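Local coordinates for protein pseudopodium-enriched atypical kinase 1 (Homo sapiens, PDB 6BHC) that is classed as a pseudokinase, probably signalling as a dimeric scaffold built on a protein kinase fold rather than by efficient phosphate transfer, at residues Leu185-Gly190 against Leu238-Phe243; Glu192-Tyr197 against Lys276-Gln281; Gln363-Cys368 against Ser422-Val427; Gln379-Ile384 against Ala412-Phe417. The protein carries 1 engineered substitution. One frame throughout, in Å; residues are numbered along the deposited sequence. Where two conformers were deposited one is given.

Interaction 1: Leu185-Gly190 against Leu238-Phe243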
loop_
_atom_site.group_PDB
_atom_site.type_symbol
_atom_site.label_atom_id
_atom_site.label_comp_id
_atom_site.label_asym_id
_atom_site.label_seq_id
_atom_site.Cartn_x
_atom_site.Cartn_y
_atom_site.Cartn_z
ATOM N N LEU A 185 -5.775 23.858 -8.733
ATOM C CA LEU A 185 -5.034 23.458 -7.541
ATOM C C LEU A 185 -3.539 23.372 -7.825
ATOM O O LEU A 185 -2.718 23.790 -7.001
ATOM C CB LEU A 185 -5.562 22.121 -7.024
ATOM C CG LEU A 185 -4.939 21.604 -5.728
ATOM C CD1 LEU A 185 -5.159 22.608 -4.616
ATOM C CD2 LEU A 185 -5.519 20.251 -5.352
ATOM N N GLN A 186 -3.166 22.827 -8.985
ATOM C CA GLN A 186 -1.753 22.770 -9.347
ATOM C C GLN A 186 -1.190 24.165 -9.592
ATOM O O GLN A 186 -0.030 24.437 -9.261
ATOM C CB GLN A 186 -1.561 21.894 -10.582
ATOM C CG GLN A 186 -2.010 20.457 -10.401
ATOM C CD GLN A 186 -1.784 19.625 -11.643
ATOM O OE1 GLN A 186 -0.647 19.407 -12.063
ATOM N NE2 GLN A 186 -2.870 19.161 -12.246
ATOM N N LEU A 187 -1.994 25.059 -10.173
ATOM C CA LEU A 187 -1.549 26.433 -10.381
ATOM C C LEU A 187 -1.254 27.116 -9.053
ATOM O O LEU A 187 -0.223 27.781 -8.899
ATOM C CB LEU A 187 -2.603 27.216 -11.166
ATOM C CG LEU A 187 -2.328 28.712 -11.342
ATOM C CD1 LEU A 187 -1.031 28.942 -12.106
ATOM C CD2 LEU A 187 -3.493 29.403 -12.040
ATOM N N CYS A 188 -2.152 26.960 -8.077
ATOM C CA CYS A 188 -1.926 27.561 -6.767
ATOM C C CYS A 188 -0.666 27.006 -6.116
ATOM O O CYS A 188 0.063 27.739 -5.438
ATOM C CB CYS A 188 -3.147 27.342 -5.873
ATOM S SG CYS A 188 -4.629 28.205 -6.456
ATOM N N SER A 189 -0.389 25.716 -6.321
ATOM C CA SER A 189 0.826 25.124 -5.769
ATOM C C SER A 189 2.070 25.790 -6.346
ATOM O O SER A 189 3.001 26.134 -5.610
ATOM C CB SER A 189 0.844 23.619 -6.035
ATOM O OG SER A 189 -0.242 22.975 -5.391
ATOM N N GLY A 190 2.099 25.982 -7.666
ATOM C CA GLY A 190 3.242 26.638 -8.280
ATOM C C GLY A 190 3.357 28.098 -7.889
ATOM O O GLY A 190 4.462 28.610 -7.691
ATOM N N LEU A 238 -0.039 20.199 -14.840
ATOM C CA LEU A 238 0.029 21.597 -15.237
ATOM C C LEU A 238 1.411 22.160 -14.936
ATOM O O LEU A 238 2.005 21.861 -13.896
ATOM C CB LEU A 238 -1.047 22.418 -14.518
ATOM C CG LEU A 238 -1.150 23.914 -14.844
ATOM C CD1 LEU A 238 -2.604 24.363 -14.887
ATOM C CD2 LEU A 238 -0.374 24.750 -13.835
ATOM N N ILE A 239 1.918 22.981 -15.852
ATOM C CA ILE A 239 3.250 23.560 -15.740
ATOM C C ILE A 239 3.157 25.043 -16.071
ATOM O O ILE A 239 2.732 25.413 -17.174
ATOM C CB ILE A 239 4.259 22.851 -16.659
ATOM C CG1 ILE A 239 4.610 21.472 -16.088
ATOM C CG2 ILE A 239 5.502 23.693 -16.839
ATOM C CD1 ILE A 239 5.685 20.737 -16.859
ATOM N N VAL A 240 3.542 25.888 -15.117
ATOM C CA VAL A 240 3.543 27.333 -15.320
ATOM C C VAL A 240 4.801 27.722 -16.081
ATOM O O VAL A 240 5.912 27.319 -15.718
ATOM C CB VAL A 240 3.460 28.075 -13.976
ATOM C CG1 VAL A 240 3.335 29.574 -14.203
ATOM C CG2 VAL A 240 2.295 27.555 -13.146
ATOM N N SER A 241 4.634 28.511 -17.140
ATOM C CA SER A 241 5.751 28.909 -17.980
ATOM C C SER A 241 5.628 30.388 -18.314
ATOM O O SER A 241 4.712 31.080 -17.855
ATOM C CB SER A 241 5.811 28.065 -19.259
ATOM O OG SER A 241 4.722 28.371 -20.111
ATOM N N ASN A 242 6.572 30.864 -19.126
ATOM C CA ASN A 242 6.622 32.241 -19.597
ATOM C C ASN A 242 6.762 33.225 -18.443
ATOM O O ASN A 242 5.777 33.826 -18.002
ATOM C CB ASN A 242 5.387 32.577 -20.433
ATOM C CG ASN A 242 5.523 33.899 -21.154
ATOM O OD1 ASN A 242 6.593 34.510 -21.150
ATOM N ND2 ASN A 242 4.446 34.344 -21.791
ATOM N N PHE A 243 7.990 33.403 -17.962
ATOM C CA PHE A 243 8.300 34.362 -16.909
ATOM C C PHE A 243 8.895 35.651 -17.465
ATOM O O PHE A 243 9.753 36.267 -16.823
ATOM C CB PHE A 243 9.245 33.731 -15.886
ATOM C CG PHE A 243 8.593 32.690 -15.022
ATOM C CD1 PHE A 243 8.336 31.420 -15.514
ATOM C CD2 PHE A 243 8.235 32.983 -13.716
ATOM C CE1 PHE A 243 7.734 30.463 -14.719
ATOM C CE2 PHE A 243 7.633 32.031 -12.916
ATOM C CZ PHE A 243 7.382 30.769 -13.418
#
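Gln-186 lays its CB against CB of Leu-238, 4.0 Å away, and the two side chains then run past each other in opposite directions. With CG turned beside the backbone N (chi1 -61°), the otherwise extended glutamine reaches the start of the strand, where its OE1 accepts the backbone N of Leu-238 at 3.0 Å. The bond is nearly straight at the hydrogen (168°), although the donor stands well above the amide carbonyl plane; Asn-116 adds a weak bond to the same OE1. The other end of the amide, NE2, donates to the backbone O of Thr-236. Leu-238 answers by sending CD2 over the helix, 4.0 Å from the backbone N of Leu-187. Two residues further along the strand, CD1 of Leu-187 meets CG2 of Val-240 at 3.8 Å, the side chains crossing nearly at right angles. With an alanine here instead of Gln-186, the Leu-238 N-H and the Thr-236 carbonyl would probably lose these partners and the outermost strand of its small sheet could shift. In the kinase fold this is helix αE packed against the strand that leads into the Asp-Phe-Gly position, here Asn-242, Phe-243 and Ser-244. Buried leucine and valine contacts thus sit beside one amide that bonds the strand's backbone through both its ends, which probably helps to fix helix and strand against each other.

Interaction 2: Glu192-Tyr197 against Lys276-Gln281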
loop_
_atom_site.group_PDB
_atom_site.type_symbol
_atom_site.label_atom_id
_atom_site.label_comp_id
_atom_site.label_asym_id
_atom_site.label_seq_id
_atom_site.Cartn_x
_atom_site.Cartn_y
_atom_site.Cartn_z
ATOM N N GLU A 192 2.266 29.325 -5.043
ATOM C CA GLU A 192 2.716 29.299 -3.656
ATOM C C GLU A 192 4.224 29.099 -3.571
ATOM O O GLU A 192 4.862 29.557 -2.616
ATOM C CB GLU A 192 1.979 28.192 -2.899
ATOM C CG GLU A 192 2.179 28.199 -1.394
ATOM C CD GLU A 192 1.454 27.051 -0.709
ATOM O OE1 GLU A 192 1.309 25.979 -1.335
ATOM O OE2 GLU A 192 1.027 27.225 0.452
ATOM N N HIS A 193 4.810 28.424 -4.563
ATOM C CA HIS A 193 6.256 28.242 -4.615
ATOM C C HIS A 193 6.991 29.551 -4.873
ATOM O O HIS A 193 8.160 29.676 -4.492
ATOM C CB HIS A 193 6.604 27.219 -5.701
ATOM C CG HIS A 193 8.040 26.796 -5.706
ATOM N ND1 HIS A 193 8.579 25.975 -4.739
ATOM C CD2 HIS A 193 9.045 27.069 -6.572
ATOM C CE1 HIS A 193 9.856 25.766 -5.005
ATOM N NE2 HIS A 193 10.163 26.416 -6.112
ATOM N N LEU A 194 6.334 30.529 -5.499
ATOM C CA LEU A 194 6.985 31.795 -5.810
ATOM C C LEU A 194 7.032 32.748 -4.624
ATOM O O LEU A 194 7.865 33.662 -4.616
ATOM C CB LEU A 194 6.272 32.488 -6.974
ATOM C CG LEU A 194 6.080 31.705 -8.273
ATOM C CD1 LEU A 194 5.391 32.570 -9.323
ATOM C CD2 LEU A 194 7.407 31.184 -8.794
ATOM N N LYS A 195 6.166 32.557 -3.630
ATOM C CA LYS A 195 6.052 33.529 -2.544
ATOM C C LYS A 195 7.328 33.678 -1.725
ATOM O O LYS A 195 7.721 34.825 -1.450
ATOM C CB LYS A 195 4.856 33.167 -1.657
ATOM C CG LYS A 195 3.550 33.043 -2.418
ATOM C CD LYS A 195 3.237 34.313 -3.189
ATOM C CE LYS A 195 1.944 34.177 -3.979
ATOM N NZ LYS A 195 1.625 35.417 -4.743
ATOM N N PRO A 196 8.013 32.610 -1.296
ATOM C CA PRO A 196 9.251 32.817 -0.524
ATOM C C PRO A 196 10.355 33.497 -1.316
ATOM O O PRO A 196 11.288 34.040 -0.712
ATOM C CB PRO A 196 9.651 31.393 -0.109
ATOM C CG PRO A 196 8.393 30.607 -0.188
ATOM C CD PRO A 196 7.662 31.179 -1.361
ATOM N N TYR A 197 10.283 33.485 -2.646
ATOM C CA TYR A 197 11.213 34.235 -3.478
ATOM C C TYR A 197 10.761 35.667 -3.726
ATOM O O TYR A 197 11.529 36.449 -4.295
ATOM C CB TYR A 197 11.409 33.534 -4.829
ATOM C CG TYR A 197 12.072 32.179 -4.742
ATOM C CD1 TYR A 197 13.454 32.064 -4.656
ATOM C CD2 TYR A 197 11.318 31.013 -4.757
ATOM C CE1 TYR A 197 14.065 30.828 -4.578
ATOM C CE2 TYR A 197 11.920 29.771 -4.684
ATOM C CZ TYR A 197 13.293 29.685 -4.593
ATOM O OH TYR A 197 13.898 28.451 -4.517
ATOM N N LYS A 276 -0.439 41.338 -4.681
ATOM C CA LYS A 276 -1.582 40.461 -4.891
ATOM C C LYS A 276 -1.926 40.348 -6.373
ATOM O O LYS A 276 -3.075 40.086 -6.735
ATOM C CB LYS A 276 -2.791 40.956 -4.097
ATOM C CG LYS A 276 -2.590 40.990 -2.590
ATOM C CD LYS A 276 -2.702 39.604 -1.982
ATOM C CE LYS A 276 -2.640 39.664 -0.464
ATOM N NZ LYS A 276 -3.742 40.488 0.111
ATOM N N CYS A 277 -0.929 40.537 -7.240
ATOM C CA CYS A 277 -1.180 40.552 -8.679
ATOM C C CYS A 277 -1.557 39.168 -9.197
ATOM O O CYS A 277 -2.510 39.024 -9.971
ATOM C CB CYS A 277 0.047 41.085 -9.419
ATOM S SG CYS A 277 -0.113 41.072 -11.219
ATOM N N ASP A 278 -0.817 38.134 -8.786
ATOM C CA ASP A 278 -1.091 36.793 -9.296
ATOM C C ASP A 278 -2.429 36.259 -8.800
ATOM O O ASP A 278 -3.105 35.517 -9.523
ATOM C CB ASP A 278 0.038 35.835 -8.915
ATOM C CG ASP A 278 1.320 36.114 -9.679
ATOM O OD1 ASP A 278 1.256 36.796 -10.725
ATOM O OD2 ASP A 278 2.390 35.641 -9.240
ATOM N N GLU A 279 -2.828 36.620 -7.577
ATOM C CA GLU A 279 -4.138 36.208 -7.082
ATOM C C GLU A 279 -5.258 36.812 -7.922
ATOM O O GLU A 279 -6.239 36.131 -8.246
ATOM C CB GLU A 279 -4.294 36.603 -5.612
ATOM C CG GLU A 279 -3.484 35.754 -4.633
ATOM C CD GLU A 279 -2.018 36.146 -4.565
ATOM O OE1 GLU A 279 -1.606 37.064 -5.306
ATOM O OE2 GLU A 279 -1.276 35.538 -3.764
ATOM N N PHE A 280 -5.124 38.087 -8.292
ATOM C CA PHE A 280 -6.153 38.740 -9.095
ATOM C C PHE A 280 -6.256 38.114 -10.481
ATOM O O PHE A 280 -7.362 37.928 -11.001
ATOM C CB PHE A 280 -5.863 40.237 -9.200
ATOM C CG PHE A 280 -6.878 40.999 -10.004
ATOM C CD1 PHE A 280 -8.039 41.468 -9.411
ATOM C CD2 PHE A 280 -6.667 41.252 -11.349
ATOM C CE1 PHE A 280 -8.973 42.171 -10.147
ATOM C CE2 PHE A 280 -7.597 41.955 -12.091
ATOM C CZ PHE A 280 -8.750 42.416 -11.488
ATOM N N GLN A 281 -5.118 37.780 -11.096
ATOM C CA GLN A 281 -5.157 37.175 -12.424
ATOM C C GLN A 281 -5.700 35.754 -12.381
ATOM O O GLN A 281 -6.293 35.289 -13.361
ATOM C CB GLN A 281 -3.764 37.202 -13.056
ATOM C CG GLN A 281 -3.295 38.596 -13.442
ATOM C CD GLN A 281 -1.965 38.593 -14.176
ATOM O OE1 GLN A 281 -1.230 37.606 -14.158
ATOM N NE2 GLN A 281 -1.650 39.706 -14.829
#
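Lys-195 and Glu-279 approach from opposite directions, the ammonium NZ of the lysine lying 3.1 Å from OE2 of Glu-279 in a hydrogen-bonded salt bridge. The lysine bends once near its root (chi2 -56°) and then runs extended toward helix 277-289. Glu-279 is also folded at chi2, which swings its carboxylate back toward the lysine. NZ comes to the syn side of OE2, 27° out of the carboxylate plane, and CE follows at 3.5 Å from the same oxygen. Replacing Glu-279 by a glutamine would probably leave the Lys-195 ammonium without its charged mate at the partly exposed border of the contact. Beside this pair, Asp-278 stands at the start of helix αF of the kinase fold, where a buried aspartate characteristically holds the catalytic loop. Here its OD2 takes the backbone N of His-201 and OD1 that of Cys-202, in the His-Cys-Asp sequence that replaces His-Arg-Asp. Lys-195 NZ stays 4.6 Å from Asp-278 OD2, beyond a salt bridge, yet its charge probably helps to balance that carboxylate. CD1 of Leu-194 lies 4.3 Å from OD2 of Asp-278, an apolar neighbour of the carboxylate.

Interaction 3: Gln363-Cys368 against Ser422-Val427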
loop_
_atom_site.group_PDB
_atom_site.type_symbol
_atom_site.label_atom_id
_atom_site.label_comp_id
_atom_site.label_asym_id
_atom_site.label_seq_id
_atom_site.Cartn_x
_atom_site.Cartn_y
_atom_site.Cartn_z
ATOM N N GLN A 363 -24.018 22.929 7.215
ATOM C CA GLN A 363 -25.208 23.197 8.017
ATOM C C GLN A 363 -24.967 22.879 9.487
ATOM O O GLN A 363 -25.365 23.650 10.369
ATOM C CB GLN A 363 -26.395 22.393 7.485
ATOM C CG GLN A 363 -26.976 22.923 6.188
ATOM C CD GLN A 363 -28.209 22.158 5.750
ATOM O OE1 GLN A 363 -28.269 20.934 5.869
ATOM N NE2 GLN A 363 -29.206 22.879 5.248
ATOM N N THR A 364 -24.320 21.747 9.770
ATOM C CA THR A 364 -23.981 21.421 11.151
ATOM C C THR A 364 -22.971 22.409 11.720
ATOM O O THR A 364 -23.008 22.710 12.918
ATOM C CB THR A 364 -23.440 19.992 11.237
ATOM O OG1 THR A 364 -24.317 19.105 10.531
ATOM C CG2 THR A 364 -23.345 19.543 12.687
ATOM N N PHE A 365 -22.077 22.929 10.876
ATOM C CA PHE A 365 -21.098 23.911 11.332
ATOM C C PHE A 365 -21.784 25.176 11.835
ATOM O O PHE A 365 -21.500 25.654 12.939
ATOM C CB PHE A 365 -20.125 24.233 10.195
ATOM C CG PHE A 365 -18.960 25.088 10.607
ATOM C CD1 PHE A 365 -17.789 24.509 11.070
ATOM C CD2 PHE A 365 -19.027 26.469 10.517
ATOM C CE1 PHE A 365 -16.711 25.292 11.443
ATOM C CE2 PHE A 365 -17.954 27.258 10.889
ATOM C CZ PHE A 365 -16.794 26.668 11.352
ATOM N N THR A 366 -22.704 25.727 11.039
ATOM C CA THR A 366 -23.391 26.950 11.441
ATOM C C THR A 366 -24.313 26.719 12.632
ATOM O O THR A 366 -24.528 27.634 13.434
ATOM C CB THR A 366 -24.188 27.519 10.267
ATOM O OG1 THR A 366 -25.232 26.603 9.912
ATOM C CG2 THR A 366 -23.281 27.736 9.065
ATOM N N ALA A 367 -24.865 25.512 12.763
ATOM C CA ALA A 367 -25.787 25.218 13.853
ATOM C C ALA A 367 -25.081 25.001 15.186
ATOM O O ALA A 367 -25.725 25.115 16.234
ATOM C CB ALA A 367 -26.630 23.988 13.511
ATOM N N CYS A 368 -23.791 24.692 15.172
ATOM C CA CYS A 368 -23.053 24.491 16.415
ATOM C C CYS A 368 -22.864 25.822 17.132
ATOM O O CYS A 368 -22.317 26.761 16.539
ATOM C CB CYS A 368 -21.701 23.843 16.140
ATOM S SG CYS A 368 -21.762 22.078 15.763
ATOM N N SER A 422 -7.327 25.336 9.934
ATOM C CA SER A 422 -7.307 25.661 8.512
ATOM C C SER A 422 -8.649 25.359 7.857
ATOM O O SER A 422 -9.089 26.092 6.964
ATOM C CB SER A 422 -6.188 24.895 7.807
ATOM O OG SER A 422 -6.550 23.542 7.596
ATOM N N LEU A 423 -9.311 24.279 8.280
ATOM C CA LEU A 423 -10.632 23.973 7.741
ATOM C C LEU A 423 -11.658 25.008 8.181
ATOM O O LEU A 423 -12.521 25.409 7.392
ATOM C CB LEU A 423 -11.068 22.573 8.171
ATOM C CG LEU A 423 -10.275 21.386 7.620
ATOM C CD1 LEU A 423 -10.927 20.083 8.044
ATOM C CD2 LEU A 423 -10.162 21.463 6.105
ATOM N N SER A 424 -11.576 25.454 9.437
ATOM C CA SER A 424 -12.529 26.439 9.937
ATOM C C SER A 424 -12.436 27.744 9.156
ATOM O O SER A 424 -13.454 28.403 8.914
ATOM C CB SER A 424 -12.294 26.683 11.428
ATOM O OG SER A 424 -13.191 27.656 11.932
ATOM N N CYS A 425 -11.226 28.130 8.747
ATOM C CA CYS A 425 -11.071 29.348 7.957
ATOM C C CYS A 425 -11.634 29.174 6.551
ATOM O O CYS A 425 -12.299 30.075 6.028
ATOM C CB CYS A 425 -9.599 29.755 7.904
ATOM S SG CYS A 425 -8.881 30.149 9.519
ATOM N N ILE A 426 -11.384 28.020 5.925
ATOM C CA ILE A 426 -11.874 27.792 4.568
ATOM C C ILE A 426 -13.395 27.693 4.553
ATOM O O ILE A 426 -14.055 28.220 3.649
ATOM C CB ILE A 426 -11.218 26.534 3.969
ATOM C CG1 ILE A 426 -9.711 26.740 3.821
ATOM C CG2 ILE A 426 -11.836 26.194 2.620
ATOM C CD1 ILE A 426 -9.345 27.930 2.956
ATOM N N VAL A 427 -13.975 27.019 5.549
ATOM C CA VAL A 427 -15.427 26.875 5.607
ATOM C C VAL A 427 -16.094 28.235 5.770
ATOM O O VAL A 427 -17.075 28.546 5.083
ATOM C CB VAL A 427 -15.825 25.909 6.739
ATOM C CG1 VAL A 427 -17.312 26.017 7.035
ATOM C CG2 VAL A 427 -15.460 24.480 6.369
#
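The helical assembly that packs on helix 343-354 of the kinase C-lobe, consistent with the helical dimerization region of the PEAK family, brings helix 359-367 to helix 420-430 through a single aromatic ring. Phe-365 leaves its helix toward the other one, and Val-427 comes to meet it from the opposite direction. Methyl CG1 of the valine sits over one ring face, 4.0 Å from the centroid and 13° off the ring normal, a CH-pi contact. The methyl is displaced toward the rim, its nearest ring carbon being CD2 of Phe-365 at 3.9 Å. Placing CG1 of Val-427 opposite its own backbone N (chi1 166°) is what turns this branch onto the ring. Ser-424, one helical turn earlier, approaches differently: its OG lies in the plane of the ring at the edge, 3.8 Å from CZ of Phe-365. Leu-378 and Arg-374 of helix 371-396, together with Leu-431, also touch the phenylalanine, so its surroundings are drawn from several parts of the assembly. Between residues 363-368 and 422-427 the attraction is probably mostly dispersion, with the CH-pi contact, while the serine hydroxyl, set against the ring's positive C-H edge, probably adds a mild electrostatic term.

Interaction 4: Gln379-Ile384 against Ala412-Phe417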
loop_
_atom_site.group_PDB
_atom_site.type_symbol
_atom_site.label_atom_id
_atom_site.label_comp_id
_atom_site.label_asym_id
_atom_site.label_seq_id
_atom_site.Cartn_x
_atom_site.Cartn_y
_atom_site.Cartn_z
ATOM N N GLN A 379 -12.723 17.932 13.433
ATOM C CA GLN A 379 -11.721 16.924 13.765
ATOM C C GLN A 379 -12.224 15.520 13.453
ATOM O O GLN A 379 -11.458 14.675 12.978
ATOM C CB GLN A 379 -11.324 17.036 15.237
ATOM C CG GLN A 379 -10.154 16.145 15.629
ATOM C CD GLN A 379 -8.866 16.537 14.931
ATOM O OE1 GLN A 379 -8.237 17.536 15.281
ATOM N NE2 GLN A 379 -8.468 15.751 13.937
ATOM N N ASN A 380 -13.507 15.252 13.716
ATOM C CA ASN A 380 -14.067 13.947 13.377
ATOM C C ASN A 380 -14.035 13.715 11.873
ATOM O O ASN A 380 -13.730 12.608 11.415
ATOM C CB ASN A 380 -15.494 13.828 13.909
ATOM C CG ASN A 380 -15.556 13.839 15.424
ATOM O OD1 ASN A 380 -14.552 13.615 16.101
ATOM N ND2 ASN A 380 -16.740 14.100 15.965
ATOM N N TRP A 381 -14.343 14.751 11.090
ATOM C CA TRP A 381 -14.268 14.624 9.638
ATOM C C TRP A 381 -12.843 14.322 9.186
ATOM O O TRP A 381 -12.632 13.484 8.302
ATOM C CB TRP A 381 -14.787 15.899 8.972
ATOM C CG TRP A 381 -14.772 15.840 7.475
ATOM C CD1 TRP A 381 -15.792 15.443 6.661
ATOM C CD2 TRP A 381 -13.681 16.183 6.612
ATOM N NE1 TRP A 381 -15.405 15.522 5.344
ATOM C CE2 TRP A 381 -14.112 15.973 5.289
ATOM C CE3 TRP A 381 -12.380 16.650 6.831
ATOM C CZ2 TRP A 381 -13.291 16.209 4.190
ATOM C CZ3 TRP A 381 -11.567 16.884 5.740
ATOM C CH2 TRP A 381 -12.023 16.663 4.436
ATOM N N LEU A 382 -11.855 14.987 9.789
ATOM C CA LEU A 382 -10.460 14.748 9.426
ATOM C C LEU A 382 -10.038 13.321 9.756
ATOM O O LEU A 382 -9.395 12.648 8.942
ATOM C CB LEU A 382 -9.552 15.749 10.140
ATOM C CG LEU A 382 -9.294 17.078 9.435
ATOM C CD1 LEU A 382 -8.500 18.013 10.334
ATOM C CD2 LEU A 382 -8.561 16.845 8.124
ATOM N N ASP A 383 -10.389 12.848 10.953
ATOM C CA ASP A 383 -9.963 11.517 11.375
ATOM C C ASP A 383 -10.542 10.434 10.470
ATOM O O ASP A 383 -9.860 9.454 10.148
ATOM C CB ASP A 383 -10.364 11.278 12.831
ATOM C CG ASP A 383 -9.687 12.244 13.789
ATOM O OD1 ASP A 383 -8.597 12.753 13.450
ATOM O OD2 ASP A 383 -10.241 12.493 14.880
ATOM N N ILE A 384 -11.794 10.602 10.038
ATOM C CA ILE A 384 -12.418 9.614 9.165
ATOM C C ILE A 384 -11.799 9.659 7.773
ATOM O O ILE A 384 -11.494 8.616 7.182
ATOM C CB ILE A 384 -13.940 9.835 9.116
ATOM C CG1 ILE A 384 -14.559 9.563 10.489
ATOM C CG2 ILE A 384 -14.579 8.957 8.051
ATOM C CD1 ILE A 384 -16.059 9.763 10.534
ATOM N N ALA A 412 -3.454 13.276 -0.660
ATOM C CA ALA A 412 -2.601 13.035 0.498
ATOM C C ALA A 412 -1.987 14.331 1.012
ATOM O O ALA A 412 -1.853 14.517 2.225
ATOM C CB ALA A 412 -1.509 12.023 0.150
ATOM N N GLN A 413 -1.604 15.238 0.105
ATOM C CA GLN A 413 -1.079 16.533 0.530
ATOM C C GLN A 413 -2.103 17.294 1.357
ATOM O O GLN A 413 -1.761 17.920 2.366
ATOM C CB GLN A 413 -0.670 17.370 -0.682
ATOM C CG GLN A 413 0.617 16.949 -1.362
ATOM C CD GLN A 413 1.091 17.977 -2.376
ATOM O OE1 GLN A 413 2.135 17.809 -3.006
ATOM N NE2 GLN A 413 0.323 19.050 -2.536
ATOM N N TYR A 414 -3.367 17.248 0.939
ATOM C CA TYR A 414 -4.418 17.985 1.625
ATOM C C TYR A 414 -4.624 17.463 3.042
ATOM O O TYR A 414 -4.517 18.215 4.017
ATOM C CB TYR A 414 -5.703 17.895 0.805
ATOM C CG TYR A 414 -6.920 18.528 1.431
ATOM C CD1 TYR A 414 -6.829 19.714 2.150
ATOM C CD2 TYR A 414 -8.172 17.951 1.273
ATOM C CE1 TYR A 414 -7.952 20.295 2.709
ATOM C CE2 TYR A 414 -9.296 18.523 1.823
ATOM C CZ TYR A 414 -9.183 19.692 2.538
ATOM O OH TYR A 414 -10.315 20.253 3.080
ATOM N N LEU A 415 -4.904 16.165 3.176
ATOM C CA LEU A 415 -5.245 15.611 4.483
ATOM C C LEU A 415 -4.052 15.581 5.429
ATOM O O LEU A 415 -4.235 15.617 6.652
ATOM C CB LEU A 415 -5.825 14.207 4.321
ATOM C CG LEU A 415 -7.117 14.137 3.505
ATOM C CD1 LEU A 415 -7.674 12.725 3.496
ATOM C CD2 LEU A 415 -8.140 15.122 4.049
ATOM N N ALA A 416 -2.829 15.516 4.897
ATOM C CA ALA A 416 -1.658 15.423 5.764
ATOM C C ALA A 416 -1.394 16.737 6.490
ATOM O O ALA A 416 -0.985 16.736 7.657
ATOM C CB ALA A 416 -0.431 15.010 4.954
ATOM N N PHE A 417 -1.622 17.866 5.819
ATOM C CA PHE A 417 -1.282 19.171 6.367
ATOM C C PHE A 417 -2.487 19.985 6.813
ATOM O O PHE A 417 -2.302 21.061 7.391
ATOM C CB PHE A 417 -0.475 19.979 5.341
ATOM C CG PHE A 417 0.886 19.411 5.065
ATOM C CD1 PHE A 417 1.065 18.442 4.091
ATOM C CD2 PHE A 417 1.986 19.840 5.788
ATOM C CE1 PHE A 417 2.318 17.915 3.840
ATOM C CE2 PHE A 417 3.241 19.317 5.543
ATOM C CZ PHE A 417 3.408 18.353 4.568
#
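Trp-381 and Leu-382 reach across to Tyr-414 and Leu-415, the axes of segments 379-384 and 412-417 lying at 133° to each other and 10.7 Å apart at closest approach. The packed part gathers round CD2 of Leu-415, which lies 4.2 Å from CH2 of Trp-381 and 4.4 Å from CD2 of Leu-382. The indole gets there by its far six-membered ring: CG lies opposite the backbone N (chi1 -179°), which carries the ring out along the helix flank until CH2 leads. The Trp-381 and Leu-415 side chains cross at about a right angle. CH2 also approaches the phenol of Tyr-414, at 4.2 Å from CE2. At such an axis spacing the pair alone would touch only lightly, and Leu-423 of helix 420-430 supplies the third side, against Trp-381, Leu-382 and Tyr-414, while Leu-28 of helix 16-39 packs on Leu-415. The other flank of helix 379-384 is more polar and partly exposed, with Ile-384 the apolar exception. There NE2 of Gln-379 donates to OD1 of Asp-383, one turn on, at 3.0 Å with a bent N-H angle of 135°, and OD2 of the aspartate forms a salt bridge with Arg-21. Val-16 of the second subunit packs on Asn-380 and Ile-384, and Ile-20 of that subunit on Asp-383, so this flank faces the dimer partner. The apolar contact is therefore light and probably dispersive, relying on Leu-423 and Leu-28 to complete it, whereas the amide-carboxylate pair and the salt bridge lie on the partly exposed side.

In the fold
Interactions 1 and 2 share helix 173-194, with centres about 10 Å apart, and they touch where CE2 of Phe-243 meets CD2 of Leu-194 at 4.2 Å. His-201 joins them too: its ring meets Phe-243 edge-to-face, and its backbone N is held by Asp-278, which probably places both contacts beside the unusual catalytic cleft. Interactions 3 and 4, with centres about 15 Å apart, form a helical block. Leu-423 links them, its CD1 lying 3.7 Å from CG of Leu-382. The centres of interactions 1 and 3 are about 29 Å apart and those of 1 and 4 about 25 Å, though the nearest atoms of 1 and 4 are about 5 Å apart. Only interaction 4 has the second subunit within reach.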